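Local coordinates for phenol hydroxylase component phN (Pseudomonas stutzeri, PDB 3U52), which probably hydroxylates phenol at a diiron centre held in a bundle of helices, as the oxygenase component of a bacterial multicomponent monooxygenase, at residues V288-E293 against E363-T368; A215-M220 against Y282-K287; A96-I101 against N157-G162; T338-C343 against N483-G488. All blocks are in the same frame, centred on the assembly; numbering follows the deposited sequence.

In the fold
Interaction 2 lies between interactions 1 and 3 and touches both: Y216 CE2 is 4.0 Å from V288 CA of interaction 1, and M283 SD is 3.8 Å from L99 CD2 of interaction 3. Its segment 215-220 joins helix 187-216, which carries the iron ligand E199, to helix 220-250, which carries E233 and H236. Interaction 4 stands apart, its centre about 15 Å from that of interaction 3, with about 6 Å between nearest atoms. Two of the four hold xenon-pocket residues: F100 in interaction 3, F339 and Y342 in interaction 4. Interactions 1 and 4 alternate along the chain, with centres about 23 Å apart.

Interaction 1: V288-E293 against E363-T368; sequences VMSWSE and EKYPDT
K364 reaches across the start of helix 291-310 to E293, meeting a partner at nearly every step. CB lies 3.8 Å from S290 CB, and CG stays against the same carbon. A bend at chi2 (-56°) then redirects the chain, so CD passes E293 OE2 at 3.6 Å and the two side chains cross at about a right angle. CE follows, 3.7 Å from the same E293 OE2. NZ ends in a salt bridge, 2.9 Å from E293 OE2, on the syn side and 23° out of the carboxylate plane. The other oxygen, E293 OE1, accepts from S290 N (3.0 Å) on its anti side, while E293 N donates to S290 OG (3.1 Å); the pair is a capping box. Next along, Y365 OH accepts from S292 N at 3.3 Å and has a weak bond to D281 of helix 254-283. One water links S290 OG with K364 O. Replacing E293 by an alanine would probably leave the K364 ammonium without its mate and the S290 amide without its acceptor. One carboxylate thus serves both the helix cap and the interhelical charge pair, and its negative charge is probably favoured at the helix N-terminus.

Interaction 2: A215-M220 against Y282-K287; sequences AYNGDM and YMLPNK
N217 lays its side-chain amide against the backbone of N286 and is held there by two hydrogen bonds. OD1 accepts from N286 N at 2.8 Å and ND2 donates to N286 O at 2.9 Å; both bonds lie in the plane of the accepting carbonyl and use a lone pair. CG sits beside the backbone N (chi1 -69°), which turns the amide toward the other segment. The same amide has partners beyond N286: ND2 also bonds G213 O, and OD1 bonds S89 OG. An asparagine that bonds both N and O of one residue imitates a neighbouring strand, here tying the turn between helices 187-216 and 220-250, both of which bear iron ligands, to the chain leaving helix 254-283. N286 answers with its own side chain: ND2 donates to Y216 O at 2.8 Å, nearly straight at 161°, with the oxygen close to the plane of the donor amide. P285 CD packs 3.4 Å from the same N217 OD1. Y216 buries about as much surface as N286, meeting the main chain of K287 through CD2 and CE2, with CD2 3.4 Å from K287 O. The backbone of another protein's chain packs on Y216 too.

Interaction 3: A96-I101 against N157-G162; sequences ALKLFI and NGLHDG
N157 meets K98 through its carbonyl, its CB directed away from helix 94-103. The extended K98 chain runs past N157 O, bringing CE to 3.1 Å from it. K98 NZ is also near N157 O, but the angle is too poor for a hydrogen bond; its polar partners are the D491 carboxylate, in a salt bridge, and N95 OD1. D491 also accepts from N157 N, so one aspartate fixes both sides. With K98 cut back to an alanine, D491 is likely to lose its charged mate, and a gap to open beside G158 where CG and CD now lie. G158 follows with a positive phi (86°), and a side chain there would run into K98 CD; its carbonyl lies 3.9 Å from K98 CB and accepts from N347. L159 carries the apolar part. Its CG rests 4.0 Å from K98 CG, and CD2 lies against the helix, 3.8 Å from L97 O and 3.9 Å from I101 CG2. Both K98 and I101 cross L159 at about a right angle. I101 keeps CG1 anti to its own amide nitrogen (chi1 -159°), which sets CD1 3.9 Å from L159 O. H160 and D161 direct CB away; outside this contact, D161 pairs with a basic side chain of another protein's chain. G162 brings CA to 4.1 Å from I101 O as helix 162-166 begins. I101, besides meeting L159, touches M149 of helix 125-155. On other flanks, helix 94-103 packs L99 on M278 and M283 of helix 254-283, and F100, which touches a xenon, on Q145 of helix 125-155.

Interaction 4: T338-C343 against N483-G488; sequences TFYQYC and NFDYVG
Y340 approaches D485 through one ortho carbon of its phenol ring, CE2 lying 4.0 Å from D485 OD1, and the ring and carboxylate planes stand 86° apart. A single water completes the link, 2.8 Å from Y340 OH and donating to D485 OD1 at 2.6 Å. R389 serves both partners: its salt bridge through NE to D485 OD1 probably favours the charged carboxylate, and it also makes a cation-pi interaction with the Y340 ring and donates to Y340 O through NH2. Further along, Y342 touches a bound xenon in a pocket shared with W170 and P396, while F339 of the same helix touches another. The contact thus joins the C-terminal end of helix 331-342 to the loop between helices 467-474 and 490-498, and that loop carries an Asx turn: D485 OD2 accepts from V487 N at 2.9 Å on its anti lone pair, leaving OD1 for the water and R389. C343 supplies the direct backbone link. Its O accepts from F484 N at 2.9 Å, almost straight at the hydrogen (177°), although the donor stands above the carbonyl plane, 47° out of it. The same oxygen packs on N483 CB at 3.3 Å. With SG set between the backbone N and the carbonyl carbon, the C343 sulfur lies over the F484-D485 peptide, 3.6 Å from F484 C and 4.0 Å from D485 N. That D485 amide is bonded to Y391 OH, and F484 O to H349 ND1.

Interaction 1: V288-E293 against E363-T368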
# COMPACT_ATOMS: atom_id res chain seq x y z
N VAL A 288 -3.97 -22.41 -15.05
CA VAL A 288 -5.27 -21.75 -14.80
C VAL A 288 -6.37 -22.50 -15.57
O VAL A 288 -7.34 -23.02 -15.00
CB VAL A 288 -5.26 -20.24 -15.25
CG1 VAL A 288 -6.59 -19.54 -14.86
CG2 VAL A 288 -4.09 -19.51 -14.63
N MET A 289 -6.22 -22.55 -16.87
CA MET A 289 -7.14 -23.25 -17.76
C MET A 289 -6.33 -23.46 -19.03
O MET A 289 -5.21 -22.92 -19.14
CB MET A 289 -8.41 -22.45 -18.05
CG MET A 289 -8.20 -21.20 -18.88
SD MET A 289 -9.64 -20.09 -18.93
CE MET A 289 -8.83 -18.71 -18.11
N SER A 290 -6.83 -24.25 -19.96
CA SER A 290 -6.06 -24.46 -21.17
C SER A 290 -6.39 -23.34 -22.15
O SER A 290 -7.42 -22.66 -22.00
CB SER A 290 -6.41 -25.80 -21.80
OG SER A 290 -7.78 -25.84 -22.19
N TRP A 291 -5.55 -23.17 -23.18
CA TRP A 291 -5.88 -22.21 -24.25
C TRP A 291 -7.21 -22.58 -24.88
O TRP A 291 -8.05 -21.73 -25.18
CB TRP A 291 -4.80 -22.21 -25.33
CG TRP A 291 -5.25 -21.46 -26.57
CD1 TRP A 291 -5.62 -21.99 -27.74
CD2 TRP A 291 -5.38 -20.03 -26.71
NE1 TRP A 291 -5.98 -20.99 -28.64
CE2 TRP A 291 -5.83 -19.78 -28.02
CE3 TRP A 291 -5.16 -18.95 -25.85
CZ2 TRP A 291 -6.05 -18.47 -28.50
CZ3 TRP A 291 -5.36 -17.66 -26.32
CH2 TRP A 291 -5.80 -17.43 -27.63
N SER A 292 -7.43 -23.87 -25.08
CA SER A 292 -8.65 -24.31 -25.73
C SER A 292 -9.93 -23.85 -24.91
O SER A 292 -10.91 -23.30 -25.45
CB SER A 292 -8.56 -25.83 -25.85
OG SER A 292 -9.78 -26.31 -26.34
N GLU A 293 -9.87 -24.00 -23.59
CA GLU A 293 -10.96 -23.54 -22.71
C GLU A 293 -11.11 -22.02 -22.71
O GLU A 293 -12.23 -21.53 -22.67
CB GLU A 293 -10.72 -24.00 -21.26
CG GLU A 293 -11.04 -25.49 -20.99
CD GLU A 293 -10.44 -26.03 -19.69
OE1 GLU A 293 -9.49 -25.42 -19.13
OE2 GLU A 293 -10.95 -27.07 -19.20
N GLU A 363 -5.56 -34.68 -21.06
CA GLU A 363 -6.91 -34.36 -20.59
C GLU A 363 -7.53 -33.10 -21.23
O GLU A 363 -8.66 -33.12 -21.69
CB GLU A 363 -6.85 -34.23 -19.06
CG GLU A 363 -8.16 -34.28 -18.34
CD GLU A 363 -7.94 -34.00 -16.86
OE1 GLU A 363 -7.52 -34.95 -16.12
OE2 GLU A 363 -8.14 -32.82 -16.45
N LYS A 364 -6.77 -32.01 -21.28
CA LYS A 364 -7.29 -30.78 -21.92
C LYS A 364 -7.38 -30.87 -23.45
O LYS A 364 -8.20 -30.18 -24.06
CB LYS A 364 -6.49 -29.55 -21.47
CG LYS A 364 -6.54 -29.25 -19.93
CD LYS A 364 -7.96 -29.08 -19.42
CE LYS A 364 -8.03 -28.86 -17.92
NZ LYS A 364 -9.46 -28.84 -17.52
N TYR A 365 -6.53 -31.71 -24.06
CA TYR A 365 -6.43 -31.90 -25.50
C TYR A 365 -6.63 -33.38 -25.92
O TYR A 365 -5.69 -34.04 -26.42
CB TYR A 365 -5.09 -31.34 -26.01
CG TYR A 365 -4.99 -29.87 -25.80
CD1 TYR A 365 -4.38 -29.35 -24.67
CD2 TYR A 365 -5.55 -28.97 -26.70
CE1 TYR A 365 -4.32 -27.97 -24.43
CE2 TYR A 365 -5.45 -27.57 -26.48
CZ TYR A 365 -4.86 -27.10 -25.35
OH TYR A 365 -4.77 -25.74 -25.09
N PRO A 366 -7.84 -33.94 -25.65
CA PRO A 366 -8.01 -35.40 -25.83
C PRO A 366 -7.90 -35.95 -27.27
O PRO A 366 -7.54 -37.13 -27.48
CB PRO A 366 -9.42 -35.65 -25.26
CG PRO A 366 -10.14 -34.29 -25.40
CD PRO A 366 -9.06 -33.30 -25.12
N ASP A 367 -8.17 -35.09 -28.25
CA ASP A 367 -8.20 -35.45 -29.66
C ASP A 367 -6.87 -35.20 -30.40
O ASP A 367 -6.75 -35.61 -31.56
CB ASP A 367 -9.28 -34.63 -30.39
CG ASP A 367 -10.66 -34.76 -29.75
OD1 ASP A 367 -11.21 -35.87 -29.79
OD2 ASP A 367 -11.20 -33.74 -29.22
N THR A 368 -5.92 -34.46 -29.77
CA THR A 368 -4.67 -34.04 -30.46
C THR A 368 -3.34 -34.27 -29.72
O THR A 368 -2.33 -34.55 -30.37
CB THR A 368 -4.71 -32.54 -30.81
OG1 THR A 368 -4.91 -31.77 -29.61
CG2 THR A 368 -5.86 -32.24 -31.81
O HOH W 1 -9.18 -27.96 -22.94
O HOH W 2 -9.40 -25.70 -16.29

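Interaction 2: A215-M220 against Y282-K287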
# COMPACT_ATOMS: atom_id res chain seq x y z
N ALA A 215 -1.83 -15.02 -10.18
CA ALA A 215 -2.54 -15.37 -8.95
C ALA A 215 -2.26 -16.83 -8.59
O ALA A 215 -2.06 -17.11 -7.44
CB ALA A 215 -4.03 -15.13 -9.06
N TYR A 216 -2.18 -17.74 -9.57
CA TYR A 216 -1.96 -19.17 -9.27
C TYR A 216 -0.49 -19.53 -9.05
O TYR A 216 -0.19 -20.67 -8.68
CB TYR A 216 -2.52 -20.05 -10.37
CG TYR A 216 -4.04 -20.19 -10.45
CD1 TYR A 216 -4.88 -19.10 -10.28
CD2 TYR A 216 -4.61 -21.42 -10.78
CE1 TYR A 216 -6.26 -19.24 -10.39
CE2 TYR A 216 -5.99 -21.57 -10.87
CZ TYR A 216 -6.80 -20.48 -10.70
OH TYR A 216 -8.18 -20.67 -10.80
N ASN A 217 0.42 -18.59 -9.31
CA ASN A 217 1.81 -18.87 -9.26
C ASN A 217 2.59 -17.99 -8.31
O ASN A 217 3.82 -17.93 -8.38
CB ASN A 217 2.40 -18.89 -10.68
CG ASN A 217 1.91 -20.05 -11.48
OD1 ASN A 217 2.51 -21.13 -11.44
ND2 ASN A 217 0.76 -19.90 -12.12
N GLY A 218 1.88 -17.25 -7.46
CA GLY A 218 2.53 -16.58 -6.32
C GLY A 218 3.17 -15.25 -6.62
O GLY A 218 4.02 -14.73 -5.83
N ASP A 219 2.76 -14.66 -7.74
CA ASP A 219 3.41 -13.43 -8.21
C ASP A 219 2.51 -12.25 -7.79
O ASP A 219 1.57 -11.86 -8.51
CB ASP A 219 3.61 -13.50 -9.73
CG ASP A 219 4.15 -12.20 -10.35
OD1 ASP A 219 4.62 -11.30 -9.62
OD2 ASP A 219 4.13 -12.10 -11.59
N MET A 220 2.79 -11.74 -6.59
CA MET A 220 1.97 -10.70 -6.00
C MET A 220 2.05 -9.38 -6.75
O MET A 220 1.04 -8.68 -6.86
CB MET A 220 2.36 -10.47 -4.56
CG MET A 220 1.54 -9.39 -3.87
SD MET A 220 2.12 -9.09 -2.16
CE MET A 220 1.89 -10.73 -1.45
N TYR A 282 2.06 -23.81 -21.31
CA TYR A 282 3.42 -24.33 -21.03
C TYR A 282 4.28 -23.57 -20.01
O TYR A 282 5.05 -24.19 -19.25
CB TYR A 282 4.24 -24.41 -22.33
CG TYR A 282 3.80 -25.54 -23.23
CD1 TYR A 282 2.74 -25.39 -24.14
CD2 TYR A 282 4.43 -26.78 -23.16
CE1 TYR A 282 2.30 -26.44 -24.95
CE2 TYR A 282 4.02 -27.85 -23.97
CZ TYR A 282 2.97 -27.67 -24.86
OH TYR A 282 2.61 -28.75 -25.62
N MET A 283 4.21 -22.24 -20.02
CA MET A 283 5.11 -21.47 -19.18
C MET A 283 4.66 -21.32 -17.72
O MET A 283 5.49 -20.97 -16.87
CB MET A 283 5.43 -20.11 -19.79
CG MET A 283 6.12 -20.15 -21.17
SD MET A 283 6.53 -18.44 -21.49
CE MET A 283 7.86 -18.53 -22.64
N LEU A 284 3.39 -21.59 -17.43
CA LEU A 284 2.90 -21.49 -16.05
C LEU A 284 3.03 -22.85 -15.32
O LEU A 284 2.44 -23.83 -15.76
CB LEU A 284 1.44 -21.01 -16.02
CG LEU A 284 1.09 -19.68 -16.72
CD1 LEU A 284 -0.42 -19.47 -16.73
CD2 LEU A 284 1.81 -18.49 -16.06
N PRO A 285 3.85 -22.90 -14.23
CA PRO A 285 3.96 -24.13 -13.43
C PRO A 285 2.60 -24.62 -12.90
O PRO A 285 2.28 -25.82 -13.07
CB PRO A 285 4.91 -23.72 -12.28
CG PRO A 285 5.81 -22.69 -12.93
CD PRO A 285 4.85 -21.88 -13.80
N ASN A 286 1.82 -23.71 -12.28
CA ASN A 286 0.41 -24.00 -11.94
C ASN A 286 -0.52 -23.44 -13.00
O ASN A 286 -0.49 -22.23 -13.26
CB ASN A 286 0.02 -23.47 -10.54
CG ASN A 286 1.02 -23.92 -9.47
OD1 ASN A 286 1.45 -25.07 -9.49
ND2 ASN A 286 1.41 -23.02 -8.59
N LYS A 287 -1.35 -24.33 -13.57
CA LYS A 287 -2.19 -24.02 -14.72
C LYS A 287 -3.49 -23.36 -14.26
O LYS A 287 -4.04 -23.72 -13.22
CB LYS A 287 -2.56 -25.29 -15.52
CG LYS A 287 -1.41 -26.23 -15.90
CD LYS A 287 -0.36 -25.60 -16.88
CE LYS A 287 0.87 -26.52 -17.01
NZ LYS A 287 1.98 -25.83 -17.80

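Interaction 3: A96-I101 against N157-G162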
# COMPACT_ATOMS: atom_id res chain seq x y z
N ALA A 96 7.36 -16.28 -18.48
CA ALA A 96 6.15 -15.61 -18.88
C ALA A 96 6.37 -14.12 -18.76
O ALA A 96 5.89 -13.37 -19.60
CB ALA A 96 5.04 -16.03 -18.03
N LEU A 97 7.14 -13.67 -17.77
CA LEU A 97 7.38 -12.22 -17.58
C LEU A 97 8.40 -11.62 -18.56
O LEU A 97 8.33 -10.41 -18.90
CB LEU A 97 7.73 -11.90 -16.12
CG LEU A 97 6.76 -12.41 -15.02
CD1 LEU A 97 7.30 -12.09 -13.60
CD2 LEU A 97 5.31 -11.89 -15.18
N LYS A 98 9.36 -12.44 -19.00
CA LYS A 98 10.35 -12.02 -20.06
C LYS A 98 9.61 -11.75 -21.36
O LYS A 98 9.83 -10.73 -22.00
CB LYS A 98 11.39 -13.10 -20.28
CG LYS A 98 12.12 -13.47 -18.98
CD LYS A 98 12.99 -14.70 -19.12
CE LYS A 98 13.40 -15.25 -17.72
NZ LYS A 98 14.48 -16.27 -17.86
N LEU A 99 8.69 -12.64 -21.69
CA LEU A 99 7.76 -12.48 -22.81
C LEU A 99 6.87 -11.23 -22.65
O LEU A 99 6.68 -10.45 -23.58
CB LEU A 99 6.92 -13.75 -22.93
CG LEU A 99 6.00 -14.15 -24.09
CD1 LEU A 99 6.61 -13.90 -25.51
CD2 LEU A 99 5.68 -15.66 -23.94
N PHE A 100 6.31 -11.05 -21.48
CA PHE A 100 5.50 -9.88 -21.21
C PHE A 100 6.23 -8.54 -21.36
O PHE A 100 5.74 -7.67 -22.06
CB PHE A 100 4.87 -9.96 -19.83
CG PHE A 100 3.80 -8.90 -19.59
CD1 PHE A 100 4.13 -7.69 -18.97
CD2 PHE A 100 2.48 -9.12 -19.98
CE1 PHE A 100 3.16 -6.73 -18.76
CE2 PHE A 100 1.49 -8.13 -19.76
CZ PHE A 100 1.83 -6.94 -19.16
N ILE A 101 7.37 -8.38 -20.69
CA ILE A 101 8.11 -7.11 -20.72
C ILE A 101 8.72 -6.74 -22.09
O ILE A 101 8.90 -5.54 -22.39
CB ILE A 101 9.20 -7.05 -19.63
CG1 ILE A 101 9.60 -5.60 -19.33
CG2 ILE A 101 10.45 -7.90 -20.05
CD1 ILE A 101 10.54 -5.42 -18.14
N ASN A 157 17.16 -13.47 -15.52
CA ASN A 157 17.81 -13.01 -16.76
C ASN A 157 16.71 -12.74 -17.77
O ASN A 157 15.57 -13.09 -17.52
CB ASN A 157 18.85 -14.03 -17.24
CG ASN A 157 20.11 -14.07 -16.34
OD1 ASN A 157 20.60 -13.02 -15.93
ND2 ASN A 157 20.60 -15.27 -16.00
N GLY A 158 17.01 -12.06 -18.86
CA GLY A 158 16.08 -11.92 -19.95
C GLY A 158 15.08 -10.78 -19.83
O GLY A 158 14.27 -10.57 -20.73
N LEU A 159 15.16 -10.00 -18.75
CA LEU A 159 14.21 -8.90 -18.54
C LEU A 159 14.90 -7.55 -18.74
O LEU A 159 14.27 -6.53 -18.57
CB LEU A 159 13.61 -8.97 -17.11
CG LEU A 159 12.66 -10.14 -16.87
CD1 LEU A 159 13.09 -10.94 -15.69
CD2 LEU A 159 11.28 -9.61 -16.67
N HIS A 160 16.17 -7.55 -19.14
CA HIS A 160 17.03 -6.37 -18.98
C HIS A 160 17.03 -5.37 -20.13
O HIS A 160 17.55 -4.23 -19.96
CB HIS A 160 18.50 -6.79 -18.67
CG HIS A 160 19.06 -7.79 -19.63
ND1 HIS A 160 19.63 -7.43 -20.82
CD2 HIS A 160 19.07 -9.14 -19.61
CE1 HIS A 160 20.01 -8.51 -21.48
NE2 HIS A 160 19.66 -9.56 -20.78
N ASP A 161 16.49 -5.74 -21.28
CA ASP A 161 16.55 -4.81 -22.44
C ASP A 161 15.29 -4.92 -23.33
O ASP A 161 15.39 -5.03 -24.57
CB ASP A 161 17.82 -5.13 -23.24
CG ASP A 161 18.74 -3.88 -23.43
OD1 ASP A 161 19.98 -4.01 -23.47
OD2 ASP A 161 18.20 -2.75 -23.58
N GLY A 162 14.13 -5.00 -22.68
CA GLY A 162 12.84 -5.13 -23.35
C GLY A 162 12.62 -4.27 -24.60
O GLY A 162 12.34 -4.82 -25.67

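Interaction 4: T338-C343 against N483-G488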
# COMPACT_ATOMS: atom_id res chain seq x y z
N THR A 338 8.18 -24.81 -31.69
CA THR A 338 8.91 -23.79 -32.43
C THR A 338 9.90 -23.05 -31.55
O THR A 338 11.08 -22.92 -31.91
CB THR A 338 7.91 -22.79 -33.03
OG1 THR A 338 7.11 -23.53 -33.96
CG2 THR A 338 8.61 -21.62 -33.74
N PHE A 339 9.45 -22.57 -30.39
CA PHE A 339 10.31 -21.80 -29.51
C PHE A 339 11.37 -22.69 -28.89
O PHE A 339 12.53 -22.26 -28.73
CB PHE A 339 9.52 -21.03 -28.46
CG PHE A 339 8.93 -19.73 -28.99
CD1 PHE A 339 7.61 -19.65 -29.38
CD2 PHE A 339 9.72 -18.61 -29.13
CE1 PHE A 339 7.06 -18.45 -29.84
CE2 PHE A 339 9.19 -17.40 -29.56
CZ PHE A 339 7.86 -17.33 -29.95
N TYR A 340 11.02 -23.92 -28.58
CA TYR A 340 12.01 -24.90 -28.05
C TYR A 340 13.27 -25.01 -28.97
O TYR A 340 14.40 -24.90 -28.50
CB TYR A 340 11.32 -26.28 -27.88
CG TYR A 340 12.18 -27.36 -27.31
CD1 TYR A 340 13.01 -28.12 -28.13
CD2 TYR A 340 12.19 -27.59 -25.95
CE1 TYR A 340 13.84 -29.12 -27.60
CE2 TYR A 340 13.00 -28.62 -25.42
CZ TYR A 340 13.83 -29.35 -26.25
OH TYR A 340 14.61 -30.33 -25.69
N GLN A 341 13.07 -25.20 -30.28
CA GLN A 341 14.20 -25.43 -31.21
C GLN A 341 14.93 -24.17 -31.58
O GLN A 341 16.06 -24.21 -32.07
CB GLN A 341 13.70 -26.15 -32.47
CG GLN A 341 12.84 -25.28 -33.39
CD GLN A 341 12.09 -26.12 -34.40
OE1 GLN A 341 11.12 -26.81 -34.06
NE2 GLN A 341 12.56 -26.12 -35.62
N TYR A 342 14.31 -23.03 -31.36
CA TYR A 342 14.92 -21.75 -31.68
C TYR A 342 15.32 -20.91 -30.44
O TYR A 342 15.75 -19.75 -30.57
CB TYR A 342 13.98 -20.98 -32.59
CG TYR A 342 13.96 -21.46 -34.05
CD1 TYR A 342 12.76 -21.54 -34.73
CD2 TYR A 342 15.14 -21.75 -34.73
CE1 TYR A 342 12.70 -21.93 -36.05
CE2 TYR A 342 15.11 -22.17 -36.10
CZ TYR A 342 13.88 -22.23 -36.73
OH TYR A 342 13.76 -22.55 -38.04
N CYS A 343 15.23 -21.49 -29.24
CA CYS A 343 15.55 -20.66 -28.05
C CYS A 343 17.01 -20.36 -27.81
O CYS A 343 17.33 -19.67 -26.83
CB CYS A 343 14.92 -21.16 -26.73
SG CYS A 343 15.66 -22.63 -26.10
N ASN A 483 19.40 -17.17 -22.87
CA ASN A 483 18.86 -18.08 -23.89
C ASN A 483 19.07 -19.57 -23.53
O ASN A 483 19.56 -19.88 -22.43
CB ASN A 483 19.48 -17.74 -25.25
CG ASN A 483 20.98 -18.02 -25.31
OD1 ASN A 483 21.55 -18.25 -26.38
ND2 ASN A 483 21.61 -18.04 -24.16
N PHE A 484 18.70 -20.48 -24.43
CA PHE A 484 18.93 -21.92 -24.25
C PHE A 484 17.93 -22.55 -23.28
O PHE A 484 17.12 -21.83 -22.69
CB PHE A 484 20.35 -22.25 -23.77
CG PHE A 484 21.46 -21.84 -24.73
CD1 PHE A 484 21.40 -22.16 -26.10
CD2 PHE A 484 22.59 -21.18 -24.25
CE1 PHE A 484 22.43 -21.79 -26.98
CE2 PHE A 484 23.64 -20.79 -25.13
CZ PHE A 484 23.56 -21.11 -26.50
N ASP A 485 18.00 -23.88 -23.11
CA ASP A 485 17.13 -24.61 -22.20
C ASP A 485 17.16 -24.09 -20.75
O ASP A 485 18.19 -23.64 -20.24
CB ASP A 485 17.50 -26.10 -22.18
CG ASP A 485 16.35 -26.98 -21.82
OD1 ASP A 485 15.72 -27.51 -22.77
OD2 ASP A 485 16.03 -27.15 -20.60
N TYR A 486 16.02 -24.20 -20.09
CA TYR A 486 15.94 -23.82 -18.68
C TYR A 486 16.84 -24.70 -17.79
O TYR A 486 17.47 -24.22 -16.82
CB TYR A 486 14.50 -23.93 -18.19
CG TYR A 486 14.38 -23.70 -16.70
CD1 TYR A 486 14.49 -22.41 -16.15
CD2 TYR A 486 14.18 -24.78 -15.84
CE1 TYR A 486 14.38 -22.20 -14.74
CE2 TYR A 486 14.07 -24.59 -14.44
CZ TYR A 486 14.18 -23.31 -13.91
OH TYR A 486 14.04 -23.15 -12.51
N VAL A 487 16.85 -25.99 -18.11
CA VAL A 487 17.68 -26.96 -17.37
C VAL A 487 19.17 -26.65 -17.60
O VAL A 487 19.68 -26.69 -18.72
CB VAL A 487 17.26 -28.42 -17.72
CG1 VAL A 487 18.21 -29.44 -17.13
CG2 VAL A 487 15.82 -28.64 -17.24
N GLY A 488 19.83 -26.24 -16.53
CA GLY A 488 21.22 -25.88 -16.55
C GLY A 488 21.46 -24.40 -16.72
O GLY A 488 22.60 -23.97 -16.97
O HOH W 3 15.34 -30.07 -23.05